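Local structure of aminoglycoside 6-adenylyltransferase (Bacillus subtilis, 2PBE) at residues D182-I187 / K243-C248; N191-M196 / K212-M217; F16-E21 / K218-N223. The protein transfers the adenylyl group of ATP to O-6 of streptomycin or streptidine, also accepting GTP, and thereby mediates bacterial resistance to streptomycin. One frame throughout, in Å; residues are numbered along the deposited sequence.

Interaction 1 (D182-I187 / K243-C248)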
ATOM      1  N   ASP A 182       3.972   3.037  21.971  1.00 40.41           N
ATOM      2  CA  ASP A 182       2.850   2.327  21.368  1.00 42.09           C
ATOM      3  C   ASP A 182       2.003   3.251  20.490  1.00 40.79           C
ATOM      4  O   ASP A 182       1.533   2.843  19.429  1.00 40.78           O
ATOM      5  CB  ASP A 182       2.006   1.644  22.456  1.00 45.18           C
ATOM      6  CG  ASP A 182       2.709   0.434  23.072  1.00 48.53           C
ATOM      7  OD1 ASP A 182       3.912   0.536  23.398  1.00 51.70           O
ATOM      8  OD2 ASP A 182       2.068  -0.619  23.241  1.00 50.59           O
ATOM      9  N   HIS A 183       1.825   4.499  20.911  1.00 38.86           N
ATOM     10  CA  HIS A 183       1.041   5.437  20.125  1.00 37.62           C
ATOM     11  C   HIS A 183       1.816   5.894  18.890  1.00 36.19           C
ATOM     12  O   HIS A 183       1.241   6.138  17.823  1.00 35.90           O
ATOM     13  CB  HIS A 183       0.641   6.644  20.971  1.00 39.54           C
ATOM     14  CG  HIS A 183      -0.368   6.324  22.027  1.00 41.31           C
ATOM     15  ND1 HIS A 183      -1.524   5.615  21.760  1.00 42.06           N
ATOM     16  CD2 HIS A 183      -0.427   6.658  23.335  1.00 42.38           C
ATOM     17  CE1 HIS A 183      -2.252   5.534  22.856  1.00 42.30           C
ATOM     18  NE2 HIS A 183      -1.610   6.159  23.826  1.00 43.40           N
ATOM     19  N   LEU A 184       3.128   6.015  19.035  1.00 34.85           N
ATOM     20  CA  LEU A 184       3.949   6.418  17.913  1.00 34.29           C
ATOM     21  C   LEU A 184       3.893   5.316  16.848  1.00 34.80           C
ATOM     22  O   LEU A 184       3.581   5.561  15.676  1.00 35.80           O
ATOM     23  CB  LEU A 184       5.395   6.618  18.354  1.00 32.45           C
ATOM     24  CG  LEU A 184       6.363   6.941  17.211  1.00 33.63           C
ATOM     25  CD1 LEU A 184       6.048   8.321  16.651  1.00 30.84           C
ATOM     26  CD2 LEU A 184       7.802   6.860  17.696  1.00 31.45           C
ATOM     27  N   ASN A 185       4.197   4.100  17.267  1.00 33.54           N
ATOM     28  CA  ASN A 185       4.216   2.977  16.360  1.00 34.21           C
ATOM     29  C   ASN A 185       2.857   2.631  15.802  1.00 34.81           C
ATOM     30  O   ASN A 185       2.729   2.301  14.623  1.00 35.03           O
ATOM     31  CB  ASN A 185       4.781   1.745  17.066  1.00 34.25           C
ATOM     32  CG  ASN A 185       6.236   1.904  17.426  1.00 37.00           C
ATOM     33  OD1 ASN A 185       6.729   1.260  18.348  1.00 37.09           O
ATOM     34  ND2 ASN A 185       6.941   2.762  16.694  1.00 38.67           N
ATOM     35  N   GLU A 186       1.825   2.724  16.628  1.00 35.27           N
ATOM     36  CA  GLU A 186       0.514   2.316  16.170  1.00 35.33           C
ATOM     37  C   GLU A 186      -0.389   3.341  15.544  1.00 33.85           C
ATOM     38  O   GLU A 186      -1.322   2.966  14.846  1.00 33.65           O
ATOM     39  CB  GLU A 186      -0.235   1.624  17.311  1.00 38.49           C
ATOM     40  CG  GLU A 186       0.505   0.424  17.889  1.00 45.38           C
ATOM     41  CD  GLU A 186      -0.329  -0.342  18.893  1.00 50.45           C
ATOM     42  OE1 GLU A 186      -0.870   0.306  19.820  1.00 53.33           O
ATOM     43  OE2 GLU A 186      -0.436  -1.587  18.761  1.00 53.16           O
ATOM     44  N   ILE A 187      -0.145   4.621  15.766  1.00 32.21           N
ATOM     45  CA  ILE A 187      -1.034   5.623  15.194  1.00 31.16           C
ATOM     46  C   ILE A 187      -0.361   6.778  14.463  1.00 30.38           C
ATOM     47  O   ILE A 187      -0.671   7.055  13.310  1.00 28.92           O
ATOM     48  CB  ILE A 187      -1.970   6.175  16.294  1.00 30.74           C
ATOM     49  CG1 ILE A 187      -2.798   5.018  16.876  1.00 31.63           C
ATOM     50  CG2 ILE A 187      -2.896   7.254  15.729  1.00 29.57           C
ATOM     51  CD1 ILE A 187      -3.426   5.312  18.230  1.00 33.55           C
ATOM     52  N   LYS A 243      13.057  12.789  19.264  1.00 31.00           N
ATOM     53  CA  LYS A 243      13.622  12.932  17.929  1.00 30.42           C
ATOM     54  C   LYS A 243      12.720  12.231  16.908  1.00 29.35           C
ATOM     55  O   LYS A 243      12.325  12.833  15.910  1.00 29.02           O
ATOM     56  CB  LYS A 243      15.041  12.346  17.928  1.00 32.11           C
ATOM     57  CG  LYS A 243      15.825  12.536  16.628  1.00 36.18           C
ATOM     58  CD  LYS A 243      17.322  12.241  16.793  1.00 37.94           C
ATOM     59  CE  LYS A 243      17.638  10.799  17.175  1.00 38.97           C
ATOM     60  NZ  LYS A 243      19.126  10.574  17.169  1.00 39.13           N
ATOM     61  N   SER A 244      12.376  10.979  17.164  1.00 29.35           N
ATOM     62  CA  SER A 244      11.508  10.236  16.259  1.00 30.41           C
ATOM     63  C   SER A 244      10.212  11.007  16.021  1.00 30.08           C
ATOM     64  O   SER A 244       9.764  11.132  14.891  1.00 30.08           O
ATOM     65  CB  SER A 244      11.171   8.866  16.843  1.00 30.71           C
ATOM     66  OG  SER A 244      12.276   7.984  16.770  1.00 32.74           O
ATOM     67  N   LEU A 245       9.622  11.521  17.098  1.00 30.23           N
ATOM     68  CA  LEU A 245       8.362  12.269  17.021  1.00 28.92           C
ATOM     69  C   LEU A 245       8.482  13.546  16.219  1.00 28.25           C
ATOM     70  O   LEU A 245       7.644  13.834  15.361  1.00 26.30           O
ATOM     71  CB  LEU A 245       7.862  12.610  18.428  1.00 29.80           C
ATOM     72  CG  LEU A 245       6.558  13.415  18.436  1.00 30.99           C
ATOM     73  CD1 LEU A 245       5.402  12.561  17.936  1.00 30.64           C
ATOM     74  CD2 LEU A 245       6.290  13.899  19.847  1.00 33.04           C
ATOM     75  N   PHE A 246       9.509  14.332  16.517  1.00 27.96           N
ATOM     76  CA  PHE A 246       9.691  15.568  15.778  1.00 28.00           C
ATOM     77  C   PHE A 246       9.957  15.272  14.315  1.00 27.94           C
ATOM     78  O   PHE A 246       9.571  16.054  13.450  1.00 28.16           O
ATOM     79  CB  PHE A 246      10.827  16.402  16.358  1.00 28.71           C
ATOM     80  CG  PHE A 246      10.558  16.918  17.747  1.00 31.03           C
ATOM     81  CD1 PHE A 246       9.246  17.224  18.177  1.00 30.14           C
ATOM     82  CD2 PHE A 246      11.628  17.154  18.623  1.00 31.45           C
ATOM     83  CE1 PHE A 246       9.013  17.766  19.478  1.00 31.43           C
ATOM     84  CE2 PHE A 246      11.420  17.694  19.921  1.00 31.97           C
ATOM     85  CZ  PHE A 246      10.108  17.999  20.349  1.00 32.09           C
ATOM     86  N   THR A 247      10.608  14.145  14.048  1.00 26.46           N
ATOM     87  CA  THR A 247      10.905  13.751  12.674  1.00 26.60           C
ATOM     88  C   THR A 247       9.582  13.484  11.942  1.00 26.69           C
ATOM     89  O   THR A 247       9.421  13.896  10.800  1.00 27.71           O
ATOM     90  CB  THR A 247      11.861  12.521  12.649  1.00 27.12           C
ATOM     91  OG1 THR A 247      13.129  12.917  13.186  1.00 26.65           O
ATOM     92  CG2 THR A 247      12.065  11.982  11.218  1.00 23.63           C
ATOM     93  N   CYS A 248       8.642  12.816  12.606  1.00 26.07           N
ATOM     94  CA  CYS A 248       7.329  12.561  12.025  1.00 26.31           C
ATOM     95  C   CYS A 248       6.640  13.905  11.772  1.00 26.65           C
ATOM     96  O   CYS A 248       5.938  14.083  10.777  1.00 25.28           O
ATOM     97  CB  CYS A 248       6.482  11.722  12.969  1.00 28.29           C
ATOM     98  SG  CYS A 248       7.115  10.038  13.190  1.00 34.02           S
TER
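Leu184 reaches across a buried helix-helix contact in the C-terminal half of the chain, where helix 177-204 packs beside helix 238-263, and meets Ser244, Leu245 and Cys248. No hydrogen bond joins 182-187 to 243-248; the contact is van der Waals packing around one leucine fork. With CG anti to the backbone N (chi1 176°), Leu184 turns its two methyls to the other helix. Leu184 CD2 lies 4.0 Å from Ser244 CB. Leu184 CD1 approaches Cys248 SG at 4.0 Å, one turn further on, and Leu245 CD1 lies more loosely beside it at 4.5 Å. The two segments belong to the C-terminal helical bundle, packed beside the nucleotidyltransferase sheet, and they run in the same general direction, their axes 11.3 Å apart at closest approach and inclined by 34°. That is a wide spacing, bridged mainly by Leu184 from one side. Ser244 offers its carbon to the leucine, while its OG is hydrogen-bonded to Ser234 OG. Helix 151-173 packs against both partners: Leu245 touches Ser165, and His183 lies edge-to-face with Tyr167.

Interaction 2 (N191-M196 / K212-M217)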
ATOM      1  N   ASN A 191      -0.150   7.198  10.271  1.00 26.63           N
ATOM      2  CA  ASN A 191      -0.891   8.247   9.566  1.00 27.41           C
ATOM      3  C   ASN A 191       0.059   9.038   8.664  1.00 26.72           C
ATOM      4  O   ASN A 191      -0.334   9.509   7.610  1.00 26.12           O
ATOM      5  CB  ASN A 191      -1.633   9.168  10.538  1.00 27.32           C
ATOM      6  CG  ASN A 191      -3.006   8.619  10.915  1.00 27.70           C
ATOM      7  OD1 ASN A 191      -3.163   7.913  11.908  1.00 26.78           O
ATOM      8  ND2 ASN A 191      -4.004   8.925  10.100  1.00 28.46           N
ATOM      9  N   LEU A 192       1.316   9.160   9.069  1.00 26.85           N
ATOM     10  CA  LEU A 192       2.304   9.837   8.248  1.00 27.83           C
ATOM     11  C   LEU A 192       2.388   9.034   6.939  1.00 30.04           C
ATOM     12  O   LEU A 192       2.436   9.601   5.842  1.00 30.41           O
ATOM     13  CB  LEU A 192       3.662   9.837   8.954  1.00 25.48           C
ATOM     14  CG  LEU A 192       4.896  10.078   8.079  1.00 25.41           C
ATOM     15  CD1 LEU A 192       4.793  11.444   7.374  1.00 24.91           C
ATOM     16  CD2 LEU A 192       6.152  10.019   8.949  1.00 25.11           C
ATOM     17  N   LEU A 193       2.370   7.709   7.076  1.00 30.25           N
ATOM     18  CA  LEU A 193       2.423   6.812   5.933  1.00 30.83           C
ATOM     19  C   LEU A 193       1.235   6.973   4.999  1.00 31.50           C
ATOM     20  O   LEU A 193       1.390   6.923   3.778  1.00 30.26           O
ATOM     21  CB  LEU A 193       2.481   5.373   6.410  1.00 31.97           C
ATOM     22  CG  LEU A 193       3.817   4.721   6.716  1.00 32.62           C
ATOM     23  CD1 LEU A 193       3.554   3.266   7.018  1.00 33.83           C
ATOM     24  CD2 LEU A 193       4.753   4.839   5.522  1.00 32.55           C
ATOM     25  N   ARG A 194       0.043   7.136   5.570  1.00 33.80           N
ATOM     26  CA  ARG A 194      -1.166   7.319   4.772  1.00 35.07           C
ATOM     27  C   ARG A 194      -1.015   8.607   4.010  1.00 35.06           C
ATOM     28  O   ARG A 194      -1.331   8.669   2.831  1.00 35.45           O
ATOM     29  CB  ARG A 194      -2.406   7.422   5.661  1.00 36.50           C
ATOM     30  CG  ARG A 194      -3.708   7.562   4.893  1.00 37.67           C
ATOM     31  CD  ARG A 194      -4.882   7.636   5.838  1.00 40.92           C
ATOM     32  NE  ARG A 194      -4.953   6.480   6.736  1.00 43.11           N
ATOM     33  CZ  ARG A 194      -5.490   5.314   6.394  1.00 46.03           C
ATOM     34  NH1 ARG A 194      -6.017   5.136   5.172  1.00 41.85           N
ATOM     35  NH2 ARG A 194      -5.490   4.327   7.278  1.00 48.55           N
HETATM   36  N   MSE A 195      -0.537   9.636   4.700  1.00 35.77           N
HETATM   37  CA  MSE A 195      -0.324  10.945   4.085  1.00 37.36           C
HETATM   38  C   MSE A 195       0.657  10.817   2.920  1.00 36.71           C
HETATM   39  O   MSE A 195       0.474  11.437   1.865  1.00 36.16           O
HETATM   40  CB  MSE A 195       0.232  11.936   5.124  1.00 39.01           C
HETATM   41  CG  MSE A 195       0.229  13.387   4.657  1.00 41.77           C
HETATM   42 SE   MSE A 195      -1.500  13.974   3.940  1.00 49.23          SE
HETATM   43  CE  MSE A 195      -2.501  14.224   5.618  1.00 44.37           C
HETATM   44  N   MSE A 196       1.699  10.014   3.116  1.00 35.40           N
HETATM   45  CA  MSE A 196       2.685   9.818   2.074  1.00 35.29           C
HETATM   46  C   MSE A 196       2.079   9.004   0.933  1.00 33.81           C
HETATM   47  O   MSE A 196       2.357   9.257  -0.240  1.00 31.72           O
HETATM   48  CB  MSE A 196       3.909   9.109   2.649  1.00 38.49           C
HETATM   49  CG  MSE A 196       4.681   9.967   3.635  1.00 43.00           C
HETATM   50 SE   MSE A 196       6.175   9.089   4.552  1.00 53.22          SE
HETATM   51  CE  MSE A 196       7.635   9.389   3.312  1.00 48.97           C
ATOM     52  N   LYS A 212      -1.231  -5.834   4.879  1.00 48.50           N
ATOM     53  CA  LYS A 212      -1.231  -6.147   6.303  1.00 49.44           C
ATOM     54  C   LYS A 212       0.072  -5.588   6.894  1.00 49.15           C
ATOM     55  O   LYS A 212       1.172  -6.003   6.523  1.00 48.17           O
ATOM     56  CB  LYS A 212      -1.297  -7.667   6.513  1.00 51.45           C
ATOM     57  CG  LYS A 212      -1.681  -8.078   7.931  1.00 54.31           C
ATOM     58  CD  LYS A 212      -3.114  -7.667   8.240  1.00 56.30           C
ATOM     59  CE  LYS A 212      -3.379  -7.611   9.745  1.00 57.22           C
ATOM     60  NZ  LYS A 212      -4.707  -6.963  10.020  1.00 57.93           N
ATOM     61  N   ASN A 213      -0.073  -4.616   7.788  1.00 49.55           N
ATOM     62  CA  ASN A 213       1.063  -3.945   8.432  1.00 49.91           C
ATOM     63  C   ASN A 213       1.952  -3.170   7.470  1.00 49.22           C
ATOM     64  O   ASN A 213       3.187  -3.192   7.585  1.00 48.88           O
ATOM     65  CB  ASN A 213       1.920  -4.926   9.246  1.00 51.43           C
ATOM     66  CG  ASN A 213       1.318  -5.213  10.607  1.00 53.30           C
ATOM     67  OD1 ASN A 213       0.451  -6.080  10.746  1.00 54.42           O
ATOM     68  ND2 ASN A 213       1.757  -4.468  11.622  1.00 53.73           N
ATOM     69  N   TYR A 214       1.311  -2.485   6.524  1.00 48.04           N
ATOM     70  CA  TYR A 214       1.997  -1.623   5.557  1.00 46.32           C
ATOM     71  C   TYR A 214       3.147  -2.301   4.811  1.00 45.45           C
ATOM     72  O   TYR A 214       4.095  -1.640   4.382  1.00 44.39           O
ATOM     73  CB  TYR A 214       2.497  -0.355   6.299  1.00 45.56           C
ATOM     74  CG  TYR A 214       1.558   0.102   7.417  1.00 44.57           C
ATOM     75  CD1 TYR A 214       0.324   0.738   7.117  1.00 44.33           C
ATOM     76  CD2 TYR A 214       1.840  -0.198   8.779  1.00 44.55           C
ATOM     77  CE1 TYR A 214      -0.617   1.062   8.153  1.00 44.19           C
ATOM     78  CE2 TYR A 214       0.906   0.104   9.824  1.00 44.05           C
ATOM     79  CZ  TYR A 214      -0.323   0.733   9.502  1.00 44.51           C
ATOM     80  OH  TYR A 214      -1.250   1.000  10.498  1.00 44.22           O
ATOM     81  N   LYS A 215       3.046  -3.617   4.630  1.00 45.69           N
ATOM     82  CA  LYS A 215       4.088  -4.402   3.957  1.00 45.69           C
ATOM     83  C   LYS A 215       4.395  -4.020   2.504  1.00 44.03           C
ATOM     84  O   LYS A 215       5.462  -4.350   1.994  1.00 43.64           O
ATOM     85  CB  LYS A 215       3.747  -5.907   4.039  1.00 47.29           C
ATOM     86  CG  LYS A 215       2.405  -6.302   3.421  1.00 49.15           C
ATOM     87  CD  LYS A 215       1.868  -7.593   4.040  1.00 50.32           C
ATOM     88  CE  LYS A 215       2.456  -8.846   3.415  1.00 51.70           C
ATOM     89  NZ  LYS A 215       1.796  -9.142   2.113  1.00 52.63           N
ATOM     90  N   PHE A 216       3.475  -3.325   1.846  1.00 43.38           N
ATOM     91  CA  PHE A 216       3.673  -2.937   0.445  1.00 43.77           C
ATOM     92  C   PHE A 216       4.231  -1.539   0.213  1.00 44.95           C
ATOM     93  O   PHE A 216       4.509  -1.158  -0.918  1.00 44.84           O
ATOM     94  CB  PHE A 216       2.360  -3.051  -0.339  1.00 41.70           C
ATOM     95  CG  PHE A 216       1.752  -4.414  -0.333  1.00 40.94           C
ATOM     96  CD1 PHE A 216       2.534  -5.558  -0.593  1.00 41.94           C
ATOM     97  CD2 PHE A 216       0.375  -4.565  -0.096  1.00 41.40           C
ATOM     98  CE1 PHE A 216       1.956  -6.853  -0.618  1.00 42.55           C
ATOM     99  CE2 PHE A 216      -0.239  -5.855  -0.115  1.00 41.48           C
ATOM    100  CZ  PHE A 216       0.557  -7.002  -0.376  1.00 42.38           C
HETATM  101  N   MSE A 217       4.406  -0.779   1.282  1.00 46.72           N
HETATM  102  CA  MSE A 217       4.887   0.584   1.159  1.00 48.47           C
HETATM  103  C   MSE A 217       6.273   0.796   0.562  1.00 47.85           C
HETATM  104  O   MSE A 217       6.513   1.833  -0.081  1.00 47.76           O
HETATM  105  CB  MSE A 217       4.783   1.285   2.516  1.00 52.82           C
HETATM  106  CG  MSE A 217       3.364   1.707   2.855  1.00 58.01           C
HETATM  107 SE   MSE A 217       2.504   2.698   1.396  1.00 67.63          SE
HETATM  108  CE  MSE A 217       3.073   4.512   1.794  1.00 62.98           C
TER
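Leu193 projects from helix 177-204 toward the loop 212-217 and meets Tyr214 with one branch and Met217, a selenomethionine in this crystal, with the other. From CB, which points at the loop, the chain leads to CG, where it forks, and it is the two methyls that do the touching. CD1, carried outward by an extended second torsion (CD1 anti to CA, chi2 -174°), settles at the root of the tyrosine side chain. Leu193 CD1 is 3.8 Å from Tyr214 CB and equally 3.8 Å from Tyr214 CG, with Tyr214 CD1 a little further off at 4.1 Å. The leucine thus meets the start of the ring obliquely and stays clear of the phenol oxygen. The other branch turns to the selenomethionine, Leu193 CD2 lying 4.1 Å from Met217 CE. These two side chains lie alongside each other, pointing opposite ways, and Met217, bent at both chi2 and chi3, brings CE beside the helix backbone, 3.5 Å from Leu193 O. Tyr214 and Met217 are the first and last residues of a type I beta turn, which probably helps both to reach one leucine; it is closed by a hydrogen bond of 3.2 Å from Met217 N to Tyr214 O. The turn lies between strand 207-209 of the mixed sheet and helix 223-230, so the contact ties the connection leaving the sheet to the long helix of the C-terminal bundle. Met210 touches both Leu193 and Met217, and Leu229 of helix 223-230 also packs on Leu193. Beyond the leucine, the Tyr214 ring stands edge-to-face with Tyr144, and Asn213 N is hydrogen-bonded to Tyr144 OH.

Interaction 3 (F16-E21 / K218-N223)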
ATOM      1  N   PHE A  16       5.238  -6.431 -10.585  1.00 29.20           N
ATOM      2  CA  PHE A  16       5.012  -6.736 -11.984  1.00 28.13           C
ATOM      3  C   PHE A  16       3.875  -5.888 -12.529  1.00 29.12           C
ATOM      4  O   PHE A  16       4.035  -5.176 -13.530  1.00 31.15           O
ATOM      5  CB  PHE A  16       4.653  -8.201 -12.170  1.00 27.30           C
ATOM      6  CG  PHE A  16       4.430  -8.570 -13.598  1.00 27.41           C
ATOM      7  CD1 PHE A  16       5.497  -8.511 -14.527  1.00 26.96           C
ATOM      8  CD2 PHE A  16       3.158  -8.944 -14.043  1.00 26.96           C
ATOM      9  CE1 PHE A  16       5.302  -8.817 -15.898  1.00 25.95           C
ATOM     10  CE2 PHE A  16       2.932  -9.259 -15.415  1.00 28.40           C
ATOM     11  CZ  PHE A  16       4.001  -9.196 -16.344  1.00 26.35           C
ATOM     12  N   ALA A  17       2.731  -5.965 -11.855  1.00 28.35           N
ATOM     13  CA  ALA A  17       1.539  -5.238 -12.251  1.00 27.24           C
ATOM     14  C   ALA A  17       1.798  -3.745 -12.379  1.00 27.34           C
ATOM     15  O   ALA A  17       1.402  -3.131 -13.373  1.00 27.50           O
ATOM     16  CB  ALA A  17       0.439  -5.480 -11.257  1.00 26.22           C
ATOM     17  N   LEU A  18       2.476  -3.181 -11.379  1.00 27.43           N
ATOM     18  CA  LEU A  18       2.798  -1.759 -11.352  1.00 27.24           C
ATOM     19  C   LEU A  18       3.467  -1.258 -12.621  1.00 28.27           C
ATOM     20  O   LEU A  18       3.138  -0.187 -13.129  1.00 29.56           O
ATOM     21  CB  LEU A  18       3.716  -1.431 -10.173  1.00 25.32           C
ATOM     22  CG  LEU A  18       3.128  -1.255  -8.768  1.00 25.59           C
ATOM     23  CD1 LEU A  18       4.248  -1.115  -7.748  1.00 24.16           C
ATOM     24  CD2 LEU A  18       2.243  -0.029  -8.737  1.00 23.34           C
ATOM     25  N   ASN A  19       4.415  -2.037 -13.128  1.00 27.83           N
ATOM     26  CA  ASN A  19       5.154  -1.631 -14.312  1.00 27.76           C
ATOM     27  C   ASN A  19       4.528  -2.009 -15.626  1.00 28.90           C
ATOM     28  O   ASN A  19       4.912  -1.467 -16.657  1.00 31.74           O
ATOM     29  CB  ASN A  19       6.566  -2.190 -14.255  1.00 26.86           C
ATOM     30  CG  ASN A  19       7.297  -1.772 -13.012  1.00 24.59           C
ATOM     31  OD1 ASN A  19       7.214  -0.622 -12.590  1.00 23.86           O
ATOM     32  ND2 ASN A  19       8.038  -2.697 -12.421  1.00 25.02           N
ATOM     33  N   ASP A  20       3.564  -2.922 -15.607  1.00 29.71           N
ATOM     34  CA  ASP A  20       2.937  -3.322 -16.854  1.00 29.35           C
ATOM     35  C   ASP A  20       1.687  -2.512 -17.184  1.00 29.67           C
ATOM     36  O   ASP A  20       0.698  -2.517 -16.446  1.00 28.91           O
ATOM     37  CB  ASP A  20       2.626  -4.808 -16.841  1.00 29.61           C
ATOM     38  CG  ASP A  20       2.571  -5.377 -18.232  1.00 31.56           C
ATOM     39  OD1 ASP A  20       3.329  -6.318 -18.552  1.00 32.27           O
ATOM     40  OD2 ASP A  20       1.767  -4.860 -19.018  1.00 32.42           O
ATOM     41  N   GLU A  21       1.759  -1.817 -18.316  1.00 30.78           N
ATOM     42  CA  GLU A  21       0.688  -0.956 -18.803  1.00 32.19           C
ATOM     43  C   GLU A  21      -0.610  -1.662 -19.163  1.00 32.83           C
ATOM     44  O   GLU A  21      -1.657  -1.022 -19.204  1.00 34.41           O
ATOM     45  CB  GLU A  21       1.184  -0.124 -19.992  1.00 33.43           C
ATOM     46  CG  GLU A  21       2.141   1.015 -19.565  1.00 36.69           C
ATOM     47  CD  GLU A  21       2.457   2.010 -20.668  1.00 37.33           C
ATOM     48  OE1 GLU A  21       1.516   2.415 -21.382  1.00 40.96           O
ATOM     49  OE2 GLU A  21       3.639   2.409 -20.809  1.00 38.61           O
ATOM     50  N   LYS A 218       7.180  -0.159   0.759  1.00 46.26           N
ATOM     51  CA  LYS A 218       8.524  -0.032   0.202  1.00 44.53           C
ATOM     52  C   LYS A 218       8.401  -0.105  -1.314  1.00 43.52           C
ATOM     53  O   LYS A 218       9.258   0.396  -2.058  1.00 44.22           O
ATOM     54  CB  LYS A 218       9.439  -1.154   0.701  1.00 42.91           C
ATOM     55  CG  LYS A 218      10.895  -0.815   0.560  1.00 41.09           C
ATOM     56  CD  LYS A 218      11.768  -1.978   0.967  1.00 42.82           C
ATOM     57  CE  LYS A 218      13.218  -1.549   1.126  1.00 43.23           C
ATOM     58  NZ  LYS A 218      13.688  -0.757  -0.057  1.00 46.41           N
ATOM     59  N   ARG A 219       7.320  -0.736  -1.757  1.00 43.09           N
ATOM     60  CA  ARG A 219       7.058  -0.901  -3.178  1.00 43.61           C
ATOM     61  C   ARG A 219       6.268   0.265  -3.754  1.00 41.17           C
ATOM     62  O   ARG A 219       5.640   0.133  -4.793  1.00 43.51           O
ATOM     63  CB  ARG A 219       6.275  -2.186  -3.417  1.00 47.03           C
ATOM     64  CG  ARG A 219       6.430  -2.785  -4.783  1.00 51.57           C
ATOM     65  CD  ARG A 219       6.875  -4.205  -4.598  1.00 56.34           C
ATOM     66  NE  ARG A 219       8.078  -4.282  -3.769  1.00 60.37           N
ATOM     67  CZ  ARG A 219       9.267  -3.761  -4.085  1.00 61.46           C
ATOM     68  NH1 ARG A 219       9.446  -3.117  -5.239  1.00 60.86           N
ATOM     69  NH2 ARG A 219      10.277  -3.835  -3.222  1.00 61.67           N
ATOM     70  N   TYR A 220       6.291   1.400  -3.081  1.00 37.35           N
ATOM     71  CA  TYR A 220       5.567   2.557  -3.567  1.00 33.63           C
ATOM     72  C   TYR A 220       6.388   3.799  -3.370  1.00 32.64           C
ATOM     73  O   TYR A 220       6.321   4.724  -4.166  1.00 32.12           O
ATOM     74  CB  TYR A 220       4.265   2.707  -2.819  1.00 31.25           C
ATOM     75  CG  TYR A 220       3.205   1.762  -3.309  1.00 29.48           C
ATOM     76  CD1 TYR A 220       2.641   1.905  -4.606  1.00 28.68           C
ATOM     77  CD2 TYR A 220       2.770   0.683  -2.500  1.00 29.09           C
ATOM     78  CE1 TYR A 220       1.665   0.988  -5.086  1.00 28.12           C
ATOM     79  CE2 TYR A 220       1.815  -0.239  -2.959  1.00 27.86           C
ATOM     80  CZ  TYR A 220       1.263  -0.093  -4.250  1.00 30.24           C
ATOM     81  OH  TYR A 220       0.335  -1.034  -4.664  1.00 29.74           O
ATOM     82  N   LEU A 221       7.141   3.825  -2.273  1.00 32.69           N
ATOM     83  CA  LEU A 221       8.001   4.947  -1.936  1.00 33.16           C
ATOM     84  C   LEU A 221       9.315   4.828  -2.687  1.00 33.49           C
ATOM     85  O   LEU A 221       9.797   3.716  -2.936  1.00 33.08           O
ATOM     86  CB  LEU A 221       8.300   4.941  -0.439  1.00 34.51           C
ATOM     87  CG  LEU A 221       7.388   5.585   0.597  1.00 34.38           C
ATOM     88  CD1 LEU A 221       5.953   5.585   0.131  1.00 35.67           C
ATOM     89  CD2 LEU A 221       7.531   4.811   1.897  1.00 33.79           C
ATOM     90  N   SER A 222       9.879   5.968  -3.047  1.00 33.07           N
ATOM     91  CA  SER A 222      11.157   5.998  -3.720  1.00 34.37           C
ATOM     92  C   SER A 222      12.167   5.695  -2.612  1.00 36.11           C
ATOM     93  O   SER A 222      11.780   5.519  -1.452  1.00 36.97           O
ATOM     94  CB  SER A 222      11.412   7.381  -4.304  1.00 33.55           C
ATOM     95  OG  SER A 222      11.468   8.351  -3.284  1.00 34.11           O
ATOM     96  N   ASN A 223      13.448   5.636  -2.951  1.00 37.40           N
ATOM     97  CA  ASN A 223      14.448   5.342  -1.934  1.00 39.99           C
ATOM     98  C   ASN A 223      14.589   6.503  -0.966  1.00 40.39           C
ATOM     99  O   ASN A 223      14.845   6.304   0.233  1.00 40.92           O
ATOM    100  CB  ASN A 223      15.794   5.025  -2.582  1.00 41.92           C
ATOM    101  CG  ASN A 223      15.710   3.838  -3.514  1.00 44.52           C
ATOM    102  OD1 ASN A 223      15.016   2.854  -3.215  1.00 45.97           O
ATOM    103  ND2 ASN A 223      16.409   3.920  -4.653  1.00 44.48           N
TER
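Leu18 and Arg219 are the nearest backbone positions, with CA atoms 9.3 Å apart, where the last turn of helix 6-19 faces the irregular segment 218-223. The contact joins the N-terminal helix of the nucleotidyltransferase domain to the loop that runs from strand 207-209 into helix 223-230. Just past Leu18 the helix stops, Asp20 being the first residue to leave helical torsions. At the far end of the loop Ser222 is the N-cap of helix 223-230; as in a capping box, its side chain caps a backbone N of that helix while its own N is hydrogen-bonded to Glu225 OE1. With CG beside the backbone N (chi1 -80°), Leu18 directs its fork at the loop. Leu18 CD1 rests against the arginine, 4.0 Å from the aliphatic Arg219 CG, and also packs near the backbone, 3.5 Å from Arg219 O. Bends at chi2 and chi3 fold the arginine back to the same helix, where NE is salt-bridged to Asp11 and NH1 to Asp15. Its methylenes thus serve the leucine while its charged end grips the acids of earlier turns. Tyr220 is backed by Phe208, the Phe208 ring stacking on the Tyr220 ring. The leucine and tyrosine side chains cross at about a right angle, and Leu18 CD2 ends 3.8 Å from Tyr220 CE1.

How the interactions relate
The three contacts run from the helical bundle to the nucleotidyltransferase domain. Interactions 1 and 2 share helix 177-204, their centres 14 Å apart, and they touch where Leu192 CD2 packs 4.2 Å from Cys248 CA. Interaction 3 lies another 14 Å from interaction 2, and its loop segment 218-223 follows 212-217 directly in sequence. Interactions 1 and 3 are 26 Å apart between centres and do not touch. Along the chain, interaction 2 is nested within the loops closed by both of the others, while interactions 1 and 3 cross. The connection after strand 207-209 therefore binds the bundle through 212-217 and the N-terminal helix through 218-223, linking the helical bundle to the sheet domain.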